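Glucose import ATP-binding protein GlcV (Sulfolobus solfataricus, PDB 1OXX) hydrolyses ATP to power glucose uptake, serving as the nucleotide-binding subunit of the GlcSTUV ABC transporter. Local coordinates at residues 43-46 with 47-51; 98-101 with 102-106; 139-142 with 143-147. The protein carries 1 engineered substitution. One frame throughout, in Å; residues are numbered along the deposited sequence.

Overall arrangement
All three contacts are local: each joins consecutive residues, along a helix or at its cap, so none closes a long loop, and they follow one another along the chain without nesting or crossing. Contact 1 lies in helix 41-52, beginning within the Walker A P-loop, in the part of the ABC-ATPase domain that carries the mixed sheet. Contact 2 spans the short helix 99-104 from its N-cap, and contact 3 starts helix 143-155; each helix opens with a capping box. Contacts 2 and 3 are neighbours, their centres about 14 Å apart, and helix 99-104 packs on helix 143-155. Contact 1 stands apart, its centre about 26 Å from contact 2's and 27 Å from contact 3's.

Contact 1. Residues 43-46 with 47-51; sequences GKTT and FMRII
Four successive backbone bonds join residues 43-46 to 47-51: Phe47 N donates to Gly43 O at 3.0 Å, and Met48, Arg49 and Ile50 reach back in the same way to Lys44, Thr45 and Thr46. The bond from Arg49 N to Thr45 O, 2.8 Å, is the shortest of the four. The polar ends of Lys44, Thr45 and Thr46 bond away from the next turn: Lys44 NZ donates to Gly38 O, Thr45 OG1 bonds to Asp165 and Thr46 OG1 to Ala42 O. Both threonines set the hydroxyl beside their own backbone N, which leaves the methyl as the branch that meets the next turn. Thr45 CG2 touches Arg49 CD at 3.9 Å, the methyl lying aslant the arginine chain, while Arg49 CG lies 3.3 Å from Thr45 O. One residue on, Thr46 CG2 approaches Ile50 CD1 at 4.3 Å. The Phe47 side chain starts out anti to the backbone N (chi1 -179°), and its CB rests 3.4 Å from Lys44 O before the ring leads off; Ile51 CG1 then covers one ring face, 3.8 Å above the plane and offset toward the rim. Farther out, Phe47 and Ile51 pack on Leu195 of strand 193-198, and Ile50 lies against Lys11 of strand 4-13. Packing groups thus seat the helix against the strands, while Gly43 to Thr46 belong to the Walker A P-loop region inferred to bind ATP, its lysine amine held at the loop by a backbone carbonyl.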
# COMPACT_ATOMS: atom_id res chain seq x y z
N GLY A 43 -5.60 -11.49 -3.63
CA GLY A 43 -5.81 -10.90 -4.95
C GLY A 43 -4.64 -10.06 -5.40
O GLY A 43 -4.21 -10.11 -6.55
N LYS A 44 -4.12 -9.27 -4.48
CA LYS A 44 -2.92 -8.49 -4.76
C LYS A 44 -1.75 -9.43 -5.03
O LYS A 44 -0.94 -9.16 -5.91
CB LYS A 44 -2.58 -7.57 -3.60
CG LYS A 44 -3.56 -6.44 -3.39
CD LYS A 44 -3.15 -5.57 -2.18
CE LYS A 44 -3.38 -6.31 -0.86
NZ LYS A 44 -3.42 -5.39 0.32
N THR A 45 -1.62 -10.49 -4.24
CA THR A 45 -0.54 -11.44 -4.43
C THR A 45 -0.75 -12.18 -5.75
O THR A 45 0.23 -12.49 -6.44
CB THR A 45 -0.46 -12.41 -3.24
OG1 THR A 45 0.11 -11.71 -2.12
CG2 THR A 45 0.48 -13.57 -3.51
N THR A 46 -2.00 -12.46 -6.09
CA THR A 46 -2.27 -13.09 -7.38
C THR A 46 -1.75 -12.20 -8.50
O THR A 46 -1.06 -12.65 -9.42
CB THR A 46 -3.75 -13.35 -7.55
OG1 THR A 46 -4.15 -14.37 -6.61
CG2 THR A 46 -4.07 -13.95 -8.93
N PHE A 47 -2.06 -10.91 -8.44
CA PHE A 47 -1.54 -9.97 -9.42
C PHE A 47 -0.02 -10.01 -9.46
O PHE A 47 0.59 -10.10 -10.51
CB PHE A 47 -2.00 -8.54 -9.09
CG PHE A 47 -1.53 -7.50 -10.07
CD1 PHE A 47 -2.15 -7.36 -11.30
CD2 PHE A 47 -0.48 -6.66 -9.76
CE1 PHE A 47 -1.72 -6.40 -12.21
CE2 PHE A 47 -0.06 -5.70 -10.67
CZ PHE A 47 -0.68 -5.57 -11.89
N MET A 48 0.60 -9.99 -8.29
CA MET A 48 2.04 -9.98 -8.25
C MET A 48 2.64 -11.25 -8.84
O MET A 48 3.68 -11.22 -9.52
CB MET A 48 2.51 -9.80 -6.81
CG MET A 48 4.03 -9.70 -6.72
SD MET A 48 4.72 -8.36 -5.74
CE MET A 48 4.70 -7.06 -6.93
N ARG A 49 2.00 -12.38 -8.55
CA ARG A 49 2.48 -13.66 -9.06
C ARG A 49 2.37 -13.70 -10.59
O ARG A 49 3.21 -14.30 -11.25
CB ARG A 49 1.69 -14.81 -8.43
CG ARG A 49 2.12 -15.10 -7.01
CD ARG A 49 1.27 -16.14 -6.29
NE ARG A 49 1.45 -17.49 -6.80
CZ ARG A 49 2.46 -18.28 -6.46
NH1 ARG A 49 3.39 -17.85 -5.62
NH2 ARG A 49 2.54 -19.51 -6.96
N ILE A 50 1.35 -13.05 -11.14
CA ILE A 50 1.22 -12.98 -12.58
C ILE A 50 2.33 -12.11 -13.17
O ILE A 50 2.93 -12.45 -14.20
CB ILE A 50 -0.19 -12.50 -12.97
CG1 ILE A 50 -1.17 -13.63 -12.75
CG2 ILE A 50 -0.23 -12.05 -14.41
CD1 ILE A 50 -2.63 -13.26 -12.94
N ILE A 51 2.62 -10.97 -12.54
CA ILE A 51 3.74 -10.15 -13.03
C ILE A 51 5.06 -10.93 -12.93
O ILE A 51 5.90 -10.83 -13.81
CB ILE A 51 3.84 -8.80 -12.28
CG1 ILE A 51 2.52 -8.04 -12.32
CG2 ILE A 51 4.97 -7.97 -12.84
CD1 ILE A 51 2.00 -7.75 -13.71

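Contact 2. Residues 98-101 with 102-106; sequences TAFE and NIAFP
A capping box opens helix 99-104, with Thr98 as the N-cap, and the turn that follows ties it to residues 102-106 through the Thr98 carbonyl. Thr98 O accepts twice from Asn102: the backbone N comes at 2.8 Å, nearly along the C=O axis, whereas side-chain ND2 comes at 3.1 Å from above the carbonyl plane, 61° out of it. The two donors therefore approach one oxygen from different directions, and the amide of Asn102 is gripped at its other end too, because OD1 accepts from Tyr94 N. With both ends bonded, the rotation of this buried amide is fixed, and it links the helix start to the loop at Tyr94.

The box itself is reciprocal. Glu101 N donates to Thr98 OG1 at 3.1 Å, and Thr98 N donates at 2.9 Å to Glu101 OE1, which accepts with its anti lone pair, on the side away from OE2. Glu101 can reach back because CG stands beside its own backbone N (chi1 -71°) and the chain runs extended from there. A carboxylate at this end of a helix would probably also be favoured by the helix dipole. The short helix so capped packs against both helix 114-127 and helix 143-155 of the ABC-ATPase domain.

Beyond the cap, Ile103 N bonds to Ala99 O and Ala104 N to Phe100 O, while the bond from Phe105 N to Glu101 O is weak, its angle at the hydrogen 126°. Ile103 CG1 lies 3.2 Å from Ala99 O. Phe100 CE2 meets Ala104 CB at 4.1 Å, and both residues go on to touch Val121 of helix 114-127. Ala99 leans on Val149 of helix 143-155, and Ile103 reaches both Val149 and Val121.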
# COMPACT_ATOMS: atom_id res chain seq x y z
N THR A 98 24.36 -20.10 4.25
CA THR A 98 24.84 -18.86 4.83
C THR A 98 24.28 -17.70 4.02
O THR A 98 23.69 -17.88 2.95
CB THR A 98 26.36 -18.77 4.78
OG1 THR A 98 26.78 -18.85 3.40
CG2 THR A 98 27.02 -19.93 5.49
N ALA A 99 24.49 -16.48 4.49
CA ALA A 99 24.07 -15.31 3.73
C ALA A 99 24.71 -15.35 2.34
O ALA A 99 24.04 -15.09 1.34
CB ALA A 99 24.41 -14.04 4.49
N PHE A 100 26.01 -15.65 2.25
CA PHE A 100 26.68 -15.73 0.96
C PHE A 100 25.97 -16.74 0.07
O PHE A 100 25.70 -16.47 -1.08
CB PHE A 100 28.14 -16.18 1.12
CG PHE A 100 28.89 -16.31 -0.18
CD1 PHE A 100 29.59 -15.25 -0.69
CD2 PHE A 100 28.83 -17.46 -0.93
CE1 PHE A 100 30.26 -15.35 -1.89
CE2 PHE A 100 29.50 -17.56 -2.13
CZ PHE A 100 30.21 -16.50 -2.61
N GLU A 101 25.72 -17.93 0.59
CA GLU A 101 25.11 -18.98 -0.17
C GLU A 101 23.70 -18.61 -0.62
O GLU A 101 23.26 -18.95 -1.73
CB GLU A 101 25.08 -20.26 0.68
CG GLU A 101 26.45 -20.89 0.89
CD GLU A 101 26.41 -22.15 1.75
OE1 GLU A 101 25.84 -22.13 2.86
OE2 GLU A 101 26.99 -23.18 1.30
N ASN A 102 22.98 -17.88 0.23
CA ASN A 102 21.64 -17.43 -0.12
C ASN A 102 21.69 -16.44 -1.28
O ASN A 102 20.87 -16.50 -2.19
CB ASN A 102 20.96 -16.77 1.08
CG ASN A 102 20.10 -17.73 1.85
OD1 ASN A 102 18.97 -18.05 1.43
ND2 ASN A 102 20.61 -18.21 2.98
N ILE A 103 22.65 -15.52 -1.25
CA ILE A 103 22.77 -14.51 -2.29
C ILE A 103 23.30 -15.12 -3.60
O ILE A 103 22.90 -14.70 -4.69
CB ILE A 103 23.64 -13.36 -1.81
CG1 ILE A 103 23.01 -12.69 -0.57
CG2 ILE A 103 23.85 -12.33 -2.92
CD1 ILE A 103 23.97 -11.70 0.15
N ALA A 104 24.16 -16.12 -3.49
CA ALA A 104 24.74 -16.77 -4.66
C ALA A 104 23.77 -17.70 -5.37
O ALA A 104 23.94 -18.01 -6.55
CB ALA A 104 25.95 -17.54 -4.26
N PHE A 105 22.77 -18.18 -4.65
CA PHE A 105 21.88 -19.20 -5.18
C PHE A 105 21.32 -18.89 -6.58
O PHE A 105 21.35 -19.77 -7.44
CB PHE A 105 20.73 -19.46 -4.19
CG PHE A 105 19.93 -20.68 -4.53
CD1 PHE A 105 20.44 -21.94 -4.31
CD2 PHE A 105 18.67 -20.56 -5.08
CE1 PHE A 105 19.71 -23.07 -4.63
CE2 PHE A 105 17.93 -21.68 -5.40
CZ PHE A 105 18.45 -22.94 -5.17
N PRO A 106 20.82 -17.69 -6.83
CA PRO A 106 20.26 -17.39 -8.15
C PRO A 106 21.28 -17.46 -9.27
O PRO A 106 20.89 -17.52 -10.44
CB PRO A 106 19.73 -15.96 -7.99
CG PRO A 106 19.50 -15.80 -6.51
CD PRO A 106 20.66 -16.56 -5.90

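Contact 3. Residues 139-142 with 143-147; sequences RELS and GAQQQ. Engineered in segment 143-147: Ala144 (natural residue Gly).
The N-terminus of helix 143-155 is closed by a capping box between Ser142, the N-cap, and Gln145. Ser142 OG, placed between its own backbone N and carbonyl carbon (chi1 68°), accepts from Gln145 N at 3.0 Å. In return Gln145 OE1 accepts a hydrogen bond from Ser142 N at 3.0 Å, nearly straight, 171° at the hydrogen. A water bridges the same OE1, at 2.7 Å, to Glu140 O, so the amide oxygen accepts two hydrogen bonds and ties the preceding turn to the helix start. Gln146 N donates to Ser142 O at 2.9 Å, beginning the regular helical bonding. Leu141, buried, lays its CB against Gln146 CG at 3.7 Å, and its CD2 lies 3.8 Å from Gln145 OE1. The Gln146 amide nitrogen donates to Pro138 O, in the chain ahead of the cap. Ala144, an engineered replacement of the natural glycine, holds its methyl 4.1 Å from Ser142 OG. Leu141 to Gln145, naturally LSGGQ, is the ABC signature motif; in ABC-ATPase dimers it faces the ATP bound by the Walker A loop of the partner subunit.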
# COMPACT_ATOMS: atom_id res chain seq x y z
N ARG A 139 19.57 -17.18 10.88
CA ARG A 139 19.14 -17.10 12.26
C ARG A 139 20.04 -16.17 13.09
O ARG A 139 19.59 -15.58 14.06
CB ARG A 139 19.12 -18.48 12.90
CG ARG A 139 18.53 -18.52 14.31
CD ARG A 139 18.46 -19.90 14.88
NE ARG A 139 19.78 -20.48 15.06
CZ ARG A 139 19.99 -21.70 15.53
NH1 ARG A 139 18.95 -22.45 15.87
NH2 ARG A 139 21.23 -22.16 15.66
N GLU A 140 21.30 -16.08 12.70
CA GLU A 140 22.27 -15.27 13.43
C GLU A 140 22.34 -13.84 12.88
O GLU A 140 23.20 -13.05 13.30
CB GLU A 140 23.65 -15.92 13.45
CG GLU A 140 23.77 -17.08 14.42
CD GLU A 140 22.96 -18.29 14.01
OE1 GLU A 140 22.04 -18.68 14.77
OE2 GLU A 140 23.25 -18.88 12.96
N LEU A 141 21.47 -13.53 11.94
CA LEU A 141 21.38 -12.17 11.43
C LEU A 141 20.28 -11.39 12.14
O LEU A 141 19.28 -11.97 12.58
CB LEU A 141 21.05 -12.18 9.94
CG LEU A 141 22.06 -12.81 8.99
CD1 LEU A 141 21.54 -12.79 7.58
CD2 LEU A 141 23.40 -12.13 9.10
N SER A 142 20.44 -10.08 12.25
CA SER A 142 19.38 -9.23 12.76
C SER A 142 18.26 -9.16 11.72
O SER A 142 18.45 -9.53 10.57
CB SER A 142 19.90 -7.81 13.00
OG SER A 142 20.20 -7.18 11.77
N GLY A 143 17.11 -8.63 12.12
CA GLY A 143 16.01 -8.44 11.18
C GLY A 143 16.40 -7.59 9.98
O GLY A 143 16.12 -7.96 8.84
N ALA A 144 17.09 -6.48 10.23
CA ALA A 144 17.51 -5.59 9.15
C ALA A 144 18.49 -6.31 8.25
O ALA A 144 18.44 -6.17 7.04
CB ALA A 144 18.11 -4.33 9.69
N GLN A 145 19.40 -7.08 8.83
CA GLN A 145 20.35 -7.83 8.02
C GLN A 145 19.66 -8.88 7.16
O GLN A 145 20.05 -9.08 6.02
CB GLN A 145 21.42 -8.46 8.90
CG GLN A 145 22.37 -7.42 9.46
CD GLN A 145 23.29 -7.94 10.55
OE1 GLN A 145 23.03 -8.99 11.15
NE2 GLN A 145 24.39 -7.22 10.79
N GLN A 146 18.63 -9.55 7.69
CA GLN A 146 17.90 -10.54 6.91
C GLN A 146 17.21 -9.85 5.74
O GLN A 146 17.20 -10.35 4.62
CB GLN A 146 16.86 -11.27 7.77
CG GLN A 146 17.46 -12.16 8.86
CD GLN A 146 16.45 -12.52 9.92
OE1 GLN A 146 15.32 -12.04 9.89
NE2 GLN A 146 16.85 -13.37 10.85
N GLN A 147 16.66 -8.67 6.01
CA GLN A 147 16.03 -7.88 4.96
C GLN A 147 17.02 -7.56 3.86
O GLN A 147 16.73 -7.67 2.66
CB GLN A 147 15.48 -6.59 5.55
CG GLN A 147 14.58 -5.85 4.60
CD GLN A 147 13.14 -6.34 4.66
OE1 GLN A 147 12.76 -7.04 5.61
NE2 GLN A 147 12.35 -5.96 3.67
O HOH W 1 23.97 -10.17 13.36